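Local coordinates for protein peptidyl-prolyl cis-trans isomerase (Hirschia baltica, PDB 5EX2) that probably catalyses the cis-trans isomerisation of peptidyl-prolyl bonds, acting as a periplasmic folding helper of the cyclophilin family, at residues 38-43 with 147-152; 48-53 with 90-95; 78-81 with 85-88; 96-101 with 127-132. One frame throughout, in Å; residues are numbered along the deposited sequence.

Contacts 1 and 4 lie in the interior, their centres 7 Å apart, and meet at the five-stranded antiparallel sheet beside the cyclophilin barrel: strand 145-148, which enters contact 1, runs between the two strands of contact 4. Contact 1 is wholly apolar, whereas contact 4 pairs a hydrophobic touch with an arginine network near a metal site. Contact 2, also largely buried, fixes a loop to helix 45-57 through a glutamine amide; its helix packs against the end of strand 33-39, the strand that enters contact 1. Contact 3 is the outlying surface member, its centre about 24 Å from the centre of the chain, where a short helix meets the loop leading into contact 2.

Contact 1. Residues 38-43 with 147-152; sequences ELAPEI and SWMPHC
Ile-43 and Met-149 carry this buried contact, their side chains crossing at about a right angle. The CD1 methyl of Ile-43 settles against the thioether, 3.8 Å from Met-149 SD. Because the methionine chain is bent at its last torsion (chi3 65°), its methyl curls round the same group, with Met-149 CE 4.1 Å from Ile-43 CD1. The second branch of the isoleucine meets the base of the methionine, Ile-43 CG2 lying 4.0 Å from Met-149 CB, so both arms of the fork are used. Ala-40 adds a looser touch from its CB to Met-149 CE at 4.4 Å. A backbone turn brings Ala-40 and Ile-43 to the same side: Ile-43 N bonds to Ala-40 O at 3.0 Å, with Pro-41 and Glu-42 between them. Ala-40 itself is tied by backbone bonding to Trp-188 of barrel strand 187-191, and Met-149 O is held by Ser-187 OG of that strand. Phe-127 packs on both Ala-40 and Met-149, while Ile-129 and Phe-98 cover Ile-43. Further along, Cys-152 is anchored by its disulfide to Cys-254. The turn leaving barrel strand 33-39 is thereby joined to the end of strand 145-148 in the neighbouring sheet. With no hydrogen bond across the two segments, their cohesion rests on dispersion and the exclusion of water, and a thioether, which bends readily, is well suited to follow the branched partner.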
loop_
_atom_site.group_PDB
_atom_site.type_symbol
_atom_site.label_atom_id
_atom_site.label_comp_id
_atom_site.label_asym_id
_atom_site.label_seq_id
_atom_site.Cartn_x
_atom_site.Cartn_y
_atom_site.Cartn_z
ATOM N N GLU A 38 -1.124 -2.069 5.037
ATOM C CA GLU A 38 -0.008 -1.461 5.749
ATOM C C GLU A 38 0.224 -0.056 5.208
ATOM O O GLU A 38 0.416 0.147 4.013
ATOM C CB GLU A 38 1.295 -2.281 5.655
ATOM C CG GLU A 38 2.344 -1.706 6.601
ATOM C CD GLU A 38 3.695 -2.391 6.576
ATOM O OE1 GLU A 38 3.929 -3.284 5.739
ATOM O OE2 GLU A 38 4.530 -2.004 7.420
ATOM N N LEU A 39 0.233 0.904 6.119
ATOM C CA LEU A 39 0.552 2.284 5.804
ATOM C C LEU A 39 2.053 2.454 5.612
ATOM O O LEU A 39 2.856 1.773 6.262
ATOM C CB LEU A 39 0.093 3.200 6.924
ATOM C CG LEU A 39 -1.375 3.059 7.284
ATOM C CD1 LEU A 39 -1.709 3.884 8.526
ATOM C CD2 LEU A 39 -2.247 3.461 6.092
ATOM N N ALA A 40 2.437 3.392 4.751
ATOM C CA ALA A 40 3.832 3.641 4.420
ATOM C C ALA A 40 4.238 5.076 4.759
ATOM O O ALA A 40 4.280 5.937 3.871
ATOM C CB ALA A 40 4.064 3.369 2.948
ATOM N N PRO A 41 4.545 5.344 6.035
ATOM C CA PRO A 41 4.786 6.731 6.448
ATOM C C PRO A 41 6.007 7.363 5.800
ATOM O O PRO A 41 6.040 8.583 5.633
ATOM C CB PRO A 41 5.003 6.633 7.962
ATOM C CG PRO A 41 4.577 5.294 8.371
ATOM C CD PRO A 41 4.501 4.411 7.175
ATOM N N GLU A 42 6.991 6.560 5.424
ATOM C CA GLU A 42 8.196 7.107 4.832
ATOM C C GLU A 42 7.940 7.528 3.376
ATOM O O GLU A 42 8.691 8.327 2.817
ATOM C CB GLU A 42 9.327 6.075 4.930
ATOM C CG GLU A 42 9.661 5.725 6.388
ATOM C CD GLU A 42 10.801 4.731 6.540
ATOM O OE1 GLU A 42 10.533 3.511 6.480
ATOM O OE2 GLU A 42 11.956 5.163 6.744
ATOM N N ILE A 43 6.854 7.042 2.789
ATOM C CA ILE A 43 6.534 7.300 1.393
ATOM C C ILE A 43 5.565 8.480 1.252
ATOM O O ILE A 43 5.726 9.336 0.377
ATOM C CB ILE A 43 5.958 6.033 0.734
ATOM C CG1 ILE A 43 7.025 4.931 0.732
ATOM C CG2 ILE A 43 5.455 6.335 -0.672
ATOM C CD1 ILE A 43 6.541 3.586 0.245
ATOM N N SER A 147 12.076 9.335 -5.409
ATOM C CA SER A 147 11.543 7.979 -5.469
ATOM C C SER A 147 10.033 8.010 -5.299
ATOM O O SER A 147 9.486 9.008 -4.868
ATOM C CB SER A 147 12.171 7.104 -4.398
ATOM O OG SER A 147 13.597 7.111 -4.509
ATOM N N TRP A 148 9.371 6.924 -5.657
ATOM C CA TRP A 148 7.924 6.848 -5.487
ATOM C C TRP A 148 7.502 5.396 -5.352
ATOM O O TRP A 148 8.269 4.495 -5.665
ATOM C CB TRP A 148 7.207 7.541 -6.658
ATOM C CG TRP A 148 7.614 7.081 -8.037
ATOM C CD1 TRP A 148 6.943 6.185 -8.830
ATOM C CD2 TRP A 148 8.758 7.515 -8.801
ATOM N NE1 TRP A 148 7.599 6.042 -10.025
ATOM C CE2 TRP A 148 8.722 6.828 -10.025
ATOM C CE3 TRP A 148 9.811 8.405 -8.557
ATOM C CZ2 TRP A 148 9.692 7.006 -11.009
ATOM C CZ3 TRP A 148 10.785 8.572 -9.537
ATOM C CH2 TRP A 148 10.712 7.877 -10.742
ATOM N N MET A 149 6.289 5.167 -4.852
ATOM C CA MET A 149 5.754 3.830 -4.790
ATOM C C MET A 149 4.845 3.643 -5.984
ATOM O O MET A 149 3.737 4.201 -6.012
ATOM C CB MET A 149 4.992 3.598 -3.489
ATOM C CG MET A 149 4.316 2.246 -3.440
ATOM S SD MET A 149 3.942 1.705 -1.760
ATOM C CE MET A 149 2.737 2.911 -1.243
ATOM N N PRO A 150 5.298 2.869 -6.971
ATOM C CA PRO A 150 4.492 2.731 -8.186
ATOM C C PRO A 150 3.203 1.987 -7.940
ATOM O O PRO A 150 3.100 1.230 -6.982
ATOM C CB PRO A 150 5.405 1.937 -9.115
ATOM C CG PRO A 150 6.275 1.167 -8.211
ATOM C CD PRO A 150 6.545 2.093 -7.061
ATOM N N HIS A 151 2.231 2.218 -8.812
ATOM C CA HIS A 151 0.904 1.689 -8.618
ATOM C C HIS A 151 0.801 0.252 -9.143
ATOM O O HIS A 151 0.086 -0.048 -10.095
ATOM C CB HIS A 151 -0.098 2.642 -9.265
ATOM C CG HIS A 151 -0.252 3.927 -8.504
ATOM N ND1 HIS A 151 0.688 4.929 -8.519
ATOM C CD2 HIS A 151 -1.238 4.348 -7.682
ATOM C CE1 HIS A 151 0.281 5.918 -7.737
ATOM N NE2 HIS A 151 -0.884 5.588 -7.215
ATOM N N CYS A 152 1.538 -0.644 -8.500
ATOM C CA CYS A 152 1.409 -2.070 -8.721
ATOM C C CYS A 152 0.078 -2.532 -8.150
ATOM O O CYS A 152 -0.462 -1.884 -7.272
ATOM C CB CYS A 152 2.532 -2.864 -8.021
ATOM S SG CYS A 152 4.189 -2.453 -8.438
#

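Contact 2. Residues 48-53 with 90-95; sequences VAQIRK and EAVDGE
Gln-50 NE2 is gripped by two backbone carbonyls, those of Glu-90 and Lys-168. The bond across this contact, from Gln-50 NE2 to Glu-90 O, measures 2.9 Å. It is bent at the hydrogen (144°), and the acceptor stands 24° out of the glutamine amide plane; seen from the carbonyl, however, the donor lies almost straight ahead of the oxygen. The glutamine reaches the loop by leaving the helix with CG opposite the backbone N and then turning at chi2 (83°), which presents the amide to Glu-90. Nearer the backbone, the aliphatic part of the same side chain meets a methyl, Gln-50 CG lying 4.3 Å from Val-92 CG1. Val-92 directs its CB toward the helix and also packs on Asn-46 and His-47. Two carbonyl acceptors for one amide nitrogen would resist rotation of the group and keep its NH2 facing the loop. The loop is secured at further points: Val-92 is backbone-bonded to Gly-167, Gly-94 N meets Asn-165 OD1, and the Glu-95 carboxylate bonds to His-47 ND1 and to the backbone N of Asn-46. Helix 45-57 is thus held between this loop and the barrel, where Val-48 and Arg-52 rest on Leu-39 of strand 33-39, while the loop runs past the helix from helix 79-83 toward strand 98-100.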
loop_
_atom_site.group_PDB
_atom_site.type_symbol
_atom_site.label_atom_id
_atom_site.label_comp_id
_atom_site.label_asym_id
_atom_site.label_seq_id
_atom_site.Cartn_x
_atom_site.Cartn_y
_atom_site.Cartn_z
ATOM N N VAL A 48 -0.611 9.279 5.247
ATOM C CA VAL A 48 -0.754 8.268 6.288
ATOM C C VAL A 48 -1.414 8.864 7.530
ATOM O O VAL A 48 -2.300 8.240 8.131
ATOM C CB VAL A 48 0.620 7.643 6.622
ATOM C CG1 VAL A 48 0.617 6.889 7.953
ATOM C CG2 VAL A 48 1.043 6.738 5.479
ATOM N N ALA A 49 -1.024 10.076 7.905
ATOM C CA ALA A 49 -1.663 10.737 9.036
ATOM C C ALA A 49 -3.141 10.986 8.723
ATOM O O ALA A 49 -4.012 10.821 9.576
ATOM C CB ALA A 49 -0.964 12.035 9.377
ATOM N N GLN A 50 -3.427 11.401 7.496
ATOM C CA GLN A 50 -4.811 11.632 7.078
ATOM C C GLN A 50 -5.651 10.373 7.186
ATOM O O GLN A 50 -6.776 10.404 7.692
ATOM C CB GLN A 50 -4.836 12.159 5.651
ATOM C CG GLN A 50 -6.222 12.460 5.084
ATOM C CD GLN A 50 -6.762 13.820 5.482
ATOM O OE1 GLN A 50 -6.181 14.527 6.302
ATOM N NE2 GLN A 50 -7.877 14.204 4.870
ATOM N N ILE A 51 -5.130 9.249 6.715
ATOM C CA ILE A 51 -5.902 8.009 6.749
ATOM C C ILE A 51 -6.181 7.602 8.193
ATOM O O ILE A 51 -7.303 7.255 8.521
ATOM C CB ILE A 51 -5.187 6.877 5.995
ATOM C CG1 ILE A 51 -5.096 7.218 4.489
ATOM C CG2 ILE A 51 -5.880 5.545 6.217
ATOM C CD1 ILE A 51 -6.428 7.467 3.772
ATOM N N ARG A 52 -5.186 7.663 9.065
ATOM C CA ARG A 52 -5.450 7.355 10.474
ATOM C C ARG A 52 -6.553 8.236 11.041
ATOM O O ARG A 52 -7.452 7.759 11.739
ATOM C CB ARG A 52 -4.198 7.535 11.328
ATOM C CG ARG A 52 -3.087 6.562 11.040
ATOM C CD ARG A 52 -2.115 6.490 12.204
ATOM N NE ARG A 52 -0.894 5.798 11.815
ATOM C CZ ARG A 52 0.229 6.402 11.453
ATOM N NH1 ARG A 52 0.328 7.728 11.448
ATOM N NH2 ARG A 52 1.271 5.667 11.108
ATOM N N LYS A 53 -6.476 9.520 10.748
ATOM C CA LYS A 53 -7.456 10.481 11.214
ATOM C C LYS A 53 -8.849 10.130 10.712
ATOM O O LYS A 53 -9.796 10.091 11.491
ATOM C CB LYS A 53 -7.042 11.879 10.754
ATOM C CG LYS A 53 -8.002 12.993 11.096
ATOM C CD LYS A 53 -7.493 14.324 10.536
ATOM C CE LYS A 53 -8.481 15.459 10.780
ATOM N NZ LYS A 53 -8.499 15.899 12.201
ATOM N N GLU A 90 -10.375 18.263 6.014
ATOM C CA GLU A 90 -9.593 19.064 5.081
ATOM C C GLU A 90 -8.828 18.194 4.099
ATOM O O GLU A 90 -8.494 17.034 4.383
ATOM C CB GLU A 90 -8.620 19.973 5.837
ATOM C CG GLU A 90 -9.299 21.001 6.732
ATOM C CD GLU A 90 -10.161 21.977 5.955
ATOM O OE1 GLU A 90 -9.712 22.453 4.890
ATOM O OE2 GLU A 90 -11.295 22.255 6.403
ATOM N N ALA A 91 -8.533 18.771 2.943
ATOM C CA ALA A 91 -7.745 18.093 1.936
ATOM C C ALA A 91 -6.296 18.004 2.381
ATOM O O ALA A 91 -5.859 18.703 3.304
ATOM C CB ALA A 91 -7.852 18.823 0.606
ATOM N N VAL A 92 -5.558 17.134 1.709
ATOM C CA VAL A 92 -4.143 16.955 1.978
ATOM C C VAL A 92 -3.370 17.216 0.690
ATOM O O VAL A 92 -3.790 16.799 -0.382
ATOM C CB VAL A 92 -3.878 15.534 2.541
ATOM C CG1 VAL A 92 -4.532 14.468 1.674
ATOM C CG2 VAL A 92 -2.394 15.279 2.715
ATOM N N ASP A 93 -2.247 17.920 0.798
ATOM C CA ASP A 93 -1.456 18.243 -0.384
ATOM C C ASP A 93 -0.868 16.981 -0.983
ATOM O O ASP A 93 -0.512 16.041 -0.263
ATOM C CB ASP A 93 -0.325 19.222 -0.053
ATOM C CG ASP A 93 -0.805 20.652 0.113
ATOM O OD1 ASP A 93 -2.000 20.912 -0.119
ATOM O OD2 ASP A 93 0.024 21.518 0.469
ATOM N N GLY A 94 -0.735 16.977 -2.304
ATOM C CA GLY A 94 -0.215 15.821 -3.003
ATOM C C GLY A 94 1.155 15.420 -2.487
ATOM O O GLY A 94 1.998 16.267 -2.162
ATOM N N GLU A 95 1.356 14.109 -2.401
ATOM C CA GLU A 95 2.621 13.501 -2.037
ATOM C C GLU A 95 2.881 12.423 -3.069
ATOM O O GLU A 95 2.654 11.233 -2.813
ATOM C CB GLU A 95 2.586 12.904 -0.624
ATOM C CG GLU A 95 2.642 13.918 0.496
ATOM C CD GLU A 95 2.507 13.272 1.859
ATOM O OE1 GLU A 95 1.544 12.492 2.054
ATOM O OE2 GLU A 95 3.355 13.544 2.742
#

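Contact 3. Residues 78-81 with 85-88; sequences DIAA and REPD
Ala-80, Pro-87 and Ile-79 account for most of the surface buried here, where the first turn of helix 79-83 meets the chain that doubles back after it. Ala-80 lies at the middle. Its CA points a hydrogen at a backbone carbonyl, Ala-80 CA standing 3.4 Å from Arg-85 O with an angle of 149° at the hydrogen, a weak CA-H...O contact. Its methyl is flanked by the proline ring, the glutamate carboxylate and the Arg-85 carbonyl: Pro-87 CD approaches Ala-80 CB to 3.9 Å, and Glu-86 OE2 comes to 3.6 Å from the same CB. The glutamate starts out away from the helix, but a bend at chi2 (-62°) folds its carboxylate back over the alanine. Ile-79 meets the proline ring chiefly with one branch, its CG2 lying 3.8 Å from both CB and CG of Pro-87. Outside the two segments, Ile-79 N is bonded to Asp-169 OD2, Ile-79 also packs on Leu-59, and Glu-86 rests on Lys-168. No conventional hydrogen bond joins the two segments: a small apolar patch and one weak carbonyl contact close the reversal at the protein surface, and the carboxylate adds van der Waals contact without pairing its charge across them.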
loop_
_atom_site.group_PDB
_atom_site.type_symbol
_atom_site.label_atom_id
_atom_site.label_comp_id
_atom_site.label_asym_id
_atom_site.label_seq_id
_atom_site.Cartn_x
_atom_site.Cartn_y
_atom_site.Cartn_z
ATOM N N ASP A 78 -15.927 7.928 -0.385
ATOM C CA ASP A 78 -16.622 9.195 -0.567
ATOM C C ASP A 78 -17.582 9.367 0.593
ATOM O O ASP A 78 -18.741 8.957 0.523
ATOM C CB ASP A 78 -17.350 9.227 -1.906
ATOM C CG ASP A 78 -17.980 10.571 -2.200
ATOM O OD1 ASP A 78 -17.839 11.510 -1.376
ATOM O OD2 ASP A 78 -18.622 10.682 -3.265
ATOM N N ILE A 79 -17.080 9.967 1.661
ATOM C CA ILE A 79 -17.832 10.070 2.901
ATOM C C ILE A 79 -19.104 10.884 2.711
ATOM O O ILE A 79 -20.173 10.490 3.195
ATOM C CB ILE A 79 -16.954 10.687 4.008
ATOM C CG1 ILE A 79 -15.846 9.704 4.372
ATOM C CG2 ILE A 79 -17.792 11.072 5.232
ATOM C CD1 ILE A 79 -14.806 10.272 5.263
ATOM N N ALA A 80 -19.026 11.994 1.987
ATOM C CA ALA A 80 -20.196 12.853 1.843
ATOM C C ALA A 80 -21.381 12.106 1.237
ATOM O O ALA A 80 -22.529 12.318 1.631
ATOM C CB ALA A 80 -19.855 14.061 0.994
ATOM N N ALA A 81 -21.099 11.202 0.309
ATOM C CA ALA A 81 -22.159 10.515 -0.415
ATOM C C ALA A 81 -23.039 9.663 0.500
ATOM O O ALA A 81 -24.250 9.537 0.256
ATOM C CB ALA A 81 -21.572 9.667 -1.508
ATOM N N ARG A 85 -23.917 14.619 4.335
ATOM C CA ARG A 85 -23.448 15.986 4.490
ATOM C C ARG A 85 -21.956 15.985 4.248
ATOM O O ARG A 85 -21.322 14.932 4.280
ATOM C CB ARG A 85 -23.801 16.526 5.874
ATOM C CG ARG A 85 -23.280 15.697 7.028
ATOM C CD ARG A 85 -23.601 16.355 8.365
ATOM N NE ARG A 85 -23.006 15.639 9.486
ATOM C CZ ARG A 85 -21.717 15.703 9.810
ATOM N NH1 ARG A 85 -20.873 16.448 9.094
ATOM N NH2 ARG A 85 -21.263 15.010 10.844
ATOM N N GLU A 86 -21.402 17.156 3.971
ATOM C CA GLU A 86 -19.974 17.259 3.772
ATOM C C GLU A 86 -19.303 17.011 5.114
ATOM O O GLU A 86 -19.683 17.613 6.120
ATOM C CB GLU A 86 -19.600 18.626 3.205
ATOM C CG GLU A 86 -20.104 18.840 1.782
ATOM C CD GLU A 86 -19.502 17.848 0.800
ATOM O OE1 GLU A 86 -18.336 17.441 1.004
ATOM O OE2 GLU A 86 -20.203 17.468 -0.165
ATOM N N PRO A 87 -18.309 16.122 5.141
ATOM C CA PRO A 87 -17.665 15.890 6.429
ATOM C C PRO A 87 -16.766 17.038 6.833
ATOM O O PRO A 87 -16.287 17.799 5.987
ATOM C CB PRO A 87 -16.855 14.626 6.191
ATOM C CG PRO A 87 -16.525 14.663 4.740
ATOM C CD PRO A 87 -17.736 15.277 4.079
ATOM N N ASP A 88 -16.534 17.146 8.132
ATOM C CA ASP A 88 -15.551 18.071 8.654
ATOM C C ASP A 88 -14.143 17.517 8.425
ATOM O O ASP A 88 -13.565 16.852 9.291
ATOM C CB ASP A 88 -15.796 18.314 10.136
ATOM C CG ASP A 88 -14.775 19.241 10.748
ATOM O OD1 ASP A 88 -14.027 19.906 9.990
ATOM O OD2 ASP A 88 -14.718 19.312 11.993
#

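Contact 4. Residues 96-101 with 127-132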
loop_
_atom_site.group_PDB
_atom_site.type_symbol
_atom_site.label_atom_id
_atom_site.label_comp_id
_atom_site.label_asym_id
_atom_site.label_seq_id
_atom_site.Cartn_x
_atom_site.Cartn_y
_atom_site.Cartn_z
ATOM N N PHE A 96 3.367 12.822 -4.237
ATOM C CA PHE A 96 3.469 11.897 -5.353
ATOM C C PHE A 96 4.834 11.225 -5.421
ATOM O O PHE A 96 4.989 10.168 -6.032
ATOM C CB PHE A 96 3.205 12.622 -6.671
ATOM C CG PHE A 96 1.891 13.376 -6.722
ATOM C CD1 PHE A 96 0.788 12.978 -6.004
ATOM C CD2 PHE A 96 1.781 14.503 -7.517
ATOM C CE1 PHE A 96 -0.397 13.703 -6.091
ATOM C CE2 PHE A 96 0.595 15.215 -7.601
ATOM C CZ PHE A 96 -0.485 14.813 -6.879
ATOM N N VAL A 97 5.819 11.879 -4.828
ATOM C CA VAL A 97 7.172 11.343 -4.752
ATOM C C VAL A 97 7.713 11.670 -3.376
ATOM O O VAL A 97 7.151 12.503 -2.663
ATOM C CB VAL A 97 8.110 11.935 -5.830
ATOM C CG1 VAL A 97 7.602 11.640 -7.224
ATOM C CG2 VAL A 97 8.282 13.436 -5.643
ATOM N N PHE A 98 8.799 11.015 -2.989
ATOM C CA PHE A 98 9.493 11.378 -1.772
ATOM C C PHE A 98 10.978 11.476 -2.066
ATOM O O PHE A 98 11.473 10.904 -3.034
ATOM C CB PHE A 98 9.196 10.391 -0.630
ATOM C CG PHE A 98 9.694 8.990 -0.835
ATOM C CD1 PHE A 98 9.050 8.121 -1.696
ATOM C CD2 PHE A 98 10.769 8.516 -0.097
ATOM C CE1 PHE A 98 9.491 6.817 -1.847
ATOM C CE2 PHE A 98 11.211 7.219 -0.250
ATOM C CZ PHE A 98 10.573 6.368 -1.124
ATOM N N ARG A 99 11.666 12.252 -1.236
ATOM C CA ARG A 99 13.109 12.435 -1.321
ATOM C C ARG A 99 13.764 11.349 -0.493
ATOM O O ARG A 99 13.655 11.361 0.737
ATOM C CB ARG A 99 13.522 13.801 -0.793
ATOM C CG ARG A 99 12.845 14.977 -1.466
ATOM C CD ARG A 99 13.223 15.076 -2.907
ATOM N NE ARG A 99 14.662 15.238 -3.063
ATOM C CZ ARG A 99 15.289 15.181 -4.230
ATOM N NH1 ARG A 99 14.576 14.969 -5.325
ATOM N NH2 ARG A 99 16.617 15.321 -4.297
ATOM N N ARG A 100 14.409 10.404 -1.162
ATOM C CA ARG A 100 14.992 9.248 -0.511
ATOM C C ARG A 100 16.509 9.377 -0.368
ATOM O O ARG A 100 17.201 9.699 -1.337
ATOM C CB ARG A 100 14.623 8.015 -1.311
ATOM C CG ARG A 100 15.082 6.716 -0.690
ATOM C CD ARG A 100 14.695 5.494 -1.524
ATOM N NE ARG A 100 15.300 5.533 -2.846
ATOM C CZ ARG A 100 16.491 5.038 -3.149
ATOM N NH1 ARG A 100 17.227 4.419 -2.230
ATOM N NH2 ARG A 100 16.956 5.171 -4.378
ATOM N N ASP A 101 17.010 9.120 0.833
ATOM C CA ASP A 101 18.440 9.048 1.086
ATOM C C ASP A 101 18.912 7.624 0.781
ATOM O O ASP A 101 18.606 6.707 1.531
ATOM C CB ASP A 101 18.734 9.417 2.540
ATOM C CG ASP A 101 20.210 9.355 2.891
ATOM O OD1 ASP A 101 21.029 8.940 2.045
ATOM O OD2 ASP A 101 20.545 9.695 4.051
ATOM N N PHE A 127 7.332 -2.743 0.230
ATOM C CA PHE A 127 6.687 -1.819 -0.689
ATOM C C PHE A 127 7.471 -1.770 -1.984
ATOM O O PHE A 127 8.709 -1.749 -1.962
ATOM C CB PHE A 127 6.595 -0.413 -0.100
ATOM C CG PHE A 127 5.802 -0.341 1.192
ATOM C CD1 PHE A 127 4.418 -0.370 1.175
ATOM C CD2 PHE A 127 6.431 -0.253 2.428
ATOM C CE1 PHE A 127 3.676 -0.306 2.347
ATOM C CE2 PHE A 127 5.673 -0.194 3.604
ATOM C CZ PHE A 127 4.312 -0.212 3.551
ATOM N N PRO A 128 6.771 -1.728 -3.125
ATOM C CA PRO A 128 7.471 -1.540 -4.386
ATOM C C PRO A 128 7.902 -0.087 -4.483
ATOM O O PRO A 128 7.155 0.819 -4.102
ATOM C CB PRO A 128 6.419 -1.907 -5.422
ATOM C CG PRO A 128 5.120 -1.503 -4.768
ATOM C CD PRO A 128 5.309 -1.768 -3.305
ATOM N N ILE A 129 9.098 0.143 -5.015
ATOM C CA ILE A 129 9.664 1.474 -5.109
ATOM C C ILE A 129 10.281 1.630 -6.486
ATOM O O ILE A 129 10.888 0.692 -6.992
ATOM C CB ILE A 129 10.743 1.726 -4.036
ATOM C CG1 ILE A 129 10.203 1.469 -2.626
ATOM C CG2 ILE A 129 11.318 3.138 -4.165
ATOM C CD1 ILE A 129 9.200 2.489 -2.153
ATOM N N GLU A 130 10.069 2.785 -7.108
ATOM C CA GLU A 130 10.787 3.171 -8.318
ATOM C C GLU A 130 11.569 4.430 -7.995
ATOM O O GLU A 130 11.152 5.259 -7.195
ATOM C CB GLU A 130 9.833 3.398 -9.501
ATOM C CG GLU A 130 10.551 3.704 -10.786
ATOM C CD GLU A 130 9.655 3.675 -11.995
ATOM O OE1 GLU A 130 8.417 3.782 -11.850
ATOM O OE2 GLU A 130 10.201 3.543 -13.095
ATOM N N THR A 131 12.734 4.574 -8.610
ATOM C CA THR A 131 13.621 5.634 -8.204
ATOM C C THR A 131 14.474 6.139 -9.331
ATOM O O THR A 131 14.804 5.398 -10.238
ATOM C CB THR A 131 14.531 5.148 -7.069
ATOM O OG1 THR A 131 15.275 6.233 -6.516
ATOM C CG2 THR A 131 15.466 4.020 -7.507
ATOM N N ARG A 132 14.808 7.423 -9.245
ATOM C CA ARG A 132 15.922 7.968 -9.999
ATOM C C ARG A 132 17.206 7.362 -9.433
ATOM O O ARG A 132 17.221 6.794 -8.342
ATOM C CB ARG A 132 15.916 9.497 -9.929
ATOM C CG ARG A 132 14.604 10.117 -10.375
ATOM C CD ARG A 132 14.297 9.833 -11.830
ATOM N NE ARG A 132 15.188 10.570 -12.715
ATOM C CZ ARG A 132 15.128 10.528 -14.043
ATOM N NH1 ARG A 132 14.199 9.797 -14.655
ATOM N NH2 ARG A 132 15.979 11.240 -14.759
#
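Arg-100 runs straight out to CD and then bends at chi3 (61°), swinging its guanidinium across Thr-131, whose OG1 stands opposite the backbone N to receive it. Both residues belong to an antiparallel sheet of five strands beside the cyclophilin barrel. Strand 145-148 lies between strands 98-100 and 127-132, so these meet only through side chains; the axes of the two short segments make an angle of 72°. The bond from Arg-100 NH2 to Thr-131 OG1 is 2.9 Å long and nearly straight at 170°. The hydroxyl lies at the guanidinium edge, close to its plane, and Thr-131 CG2 adds packing 3.7 Å from Arg-100 NH2. The other donors of the arginine are engaged too: NE with Ser-147 OG, NH1 with Ile-105 O, while NH2 also forms a salt bridge with Asp-134 OD1. So many partners should fix the rotation of the group and spread its buried charge. Asp-134 lies between Gln-133 and Glu-135, which with Gln-115 bind magnesium; the Thr-131 side chain is about 8 Å from a bound magnesium ion. Further back along the strands the contact turns apolar, Ile-129 CD1 meeting the ring edge of Phe-98 at CZ, 4.2 Å away. Ser-147 OG also bonds to Thr-131 OG1, linking it to strand 145-148. Thr-131 OG1 in turn donates its own hydrogen to Arg-132 O at 2.7 Å, on a lone pair in the carbonyl plane.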